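Local coordinates for protein magnesium transporter MgtE (Enterococcus faecalis, PDB 2OUX) that probably transports magnesium ions across the cell membrane as a homodimer, with metal-binding cytosolic domains, at residues Met24-Phe27 and Arg28-Leu32. Sequence-based numbering, arbitrary orientation.
Sequences MNEF and RELFL
Near-identical side-chain torsions swing the rings of Phe-27 and Phe-31, one helical turn apart, to the same flank of helix 24-31: in each, CG stands opposite the backbone N (chi1 173° and -176°). The two side chains run alongside one another with ring planes only 16° apart, yet the rings are displaced along their planes and share little face, with centroids 5.4 Å apart. What covers a face of the Phe-27 ring is instead CB of Phe-31, a CH-pi contact 4.2 Å from the centroid, while Phe-27 CZ meets Phe-31 CD1 at 3.9 Å. The backbone sets this spacing through i to i+4 bonds, among them Phe-31 N to Phe-27 O at 2.8 Å. In this second helix of the modelled cytosolic part, the paired phenylalanines form the buried, inward side of an amphipathic helix. Both touch Phe-42 of helix 36-43, and Phe-27 also packs on Leu-15 and Thr-18 of helix 8-20, so the pair joins neighbouring helices of the all-helical N-terminal region. Beside the rings, Met-24, a selenomethionine here, and Arg-28 extend side by side, with Met-24 CG 4.2 Å from Arg-28 CD; beyond this aliphatic contact the guanidinium of Arg-28 forms a salt bridge with Glu-62. Glu-26 bends at chi2, bringing OE2 to 3.8 Å from Leu-30 CG. Glu-26 OE2 also lies 4.3 Å from Glu-29 OE2, a proximity of like charges that may modestly raise the proton affinity of either group.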
# COMPACT_ATOMS: atom_id res chain seq x y z
N MSE A 24 10.26 33.99 -1.39
CA MSE A 24 9.34 33.13 -0.66
C MSE A 24 8.32 32.36 -1.48
O MSE A 24 8.28 31.13 -1.43
CB MSE A 24 8.61 33.94 0.42
CG MSE A 24 7.63 33.11 1.26
SE MSE A 24 6.97 34.00 2.86
CE MSE A 24 5.24 34.57 2.21
N ASN A 25 7.48 33.06 -2.23
CA ASN A 25 6.45 32.41 -3.03
C ASN A 25 6.97 31.48 -4.13
O ASN A 25 6.40 30.41 -4.36
CB ASN A 25 5.52 33.48 -3.61
CG ASN A 25 4.91 34.37 -2.52
OD1 ASN A 25 4.07 33.94 -1.73
ND2 ASN A 25 5.36 35.63 -2.47
N GLU A 26 8.04 31.88 -4.81
CA GLU A 26 8.62 31.04 -5.86
C GLU A 26 9.15 29.77 -5.19
O GLU A 26 8.98 28.67 -5.70
CB GLU A 26 9.77 31.76 -6.55
CG GLU A 26 9.64 31.86 -8.07
CD GLU A 26 9.56 30.51 -8.78
OE1 GLU A 26 10.32 30.30 -9.75
OE2 GLU A 26 8.72 29.66 -8.38
N PHE A 27 9.80 29.96 -4.04
CA PHE A 27 10.35 28.86 -3.27
C PHE A 27 9.26 27.87 -2.90
O PHE A 27 9.35 26.69 -3.22
CB PHE A 27 11.00 29.39 -1.99
CG PHE A 27 11.44 28.30 -1.07
CD1 PHE A 27 12.62 27.60 -1.31
CD2 PHE A 27 10.65 27.94 0.02
CE1 PHE A 27 13.00 26.56 -0.49
CE2 PHE A 27 11.03 26.89 0.84
CZ PHE A 27 12.21 26.19 0.59
N ARG A 28 8.23 28.37 -2.22
CA ARG A 28 7.12 27.54 -1.79
C ARG A 28 6.53 26.72 -2.91
O ARG A 28 6.32 25.51 -2.75
CB ARG A 28 6.02 28.41 -1.17
CG ARG A 28 6.40 29.04 0.14
CD ARG A 28 5.21 29.73 0.76
NE ARG A 28 4.95 29.23 2.09
CZ ARG A 28 4.05 28.30 2.40
NH1 ARG A 28 3.29 27.75 1.46
NH2 ARG A 28 3.91 27.93 3.66
N GLU A 29 6.24 27.36 -4.04
CA GLU A 29 5.66 26.68 -5.21
C GLU A 29 6.51 25.49 -5.63
O GLU A 29 5.99 24.40 -5.87
CB GLU A 29 5.55 27.62 -6.41
CG GLU A 29 4.43 28.64 -6.38
CD GLU A 29 4.46 29.54 -7.62
OE1 GLU A 29 4.25 29.03 -8.74
OE2 GLU A 29 4.70 30.76 -7.47
N LEU A 30 7.82 25.72 -5.76
CA LEU A 30 8.75 24.68 -6.18
C LEU A 30 8.89 23.59 -5.12
O LEU A 30 8.63 22.42 -5.39
CB LEU A 30 10.12 25.30 -6.48
CG LEU A 30 10.20 26.25 -7.67
CD1 LEU A 30 11.58 26.90 -7.73
CD2 LEU A 30 9.91 25.49 -8.96
N PHE A 31 9.29 23.99 -3.92
CA PHE A 31 9.48 23.07 -2.81
C PHE A 31 8.27 22.17 -2.59
O PHE A 31 8.39 20.95 -2.56
CB PHE A 31 9.77 23.85 -1.52
CG PHE A 31 10.09 22.97 -0.33
CD1 PHE A 31 11.36 22.42 -0.17
CD2 PHE A 31 9.11 22.68 0.62
CE1 PHE A 31 11.65 21.58 0.92
CE2 PHE A 31 9.38 21.85 1.71
CZ PHE A 31 10.65 21.29 1.86
N LEU A 32 7.10 22.79 -2.46
CA LEU A 32 5.86 22.06 -2.22
C LEU A 32 5.41 21.22 -3.41
O LEU A 32 4.47 20.46 -3.30
CB LEU A 32 4.76 23.04 -1.80
CG LEU A 32 4.39 23.20 -0.31
CD1 LEU A 32 5.53 22.78 0.59
CD2 LEU A 32 3.99 24.65 -0.04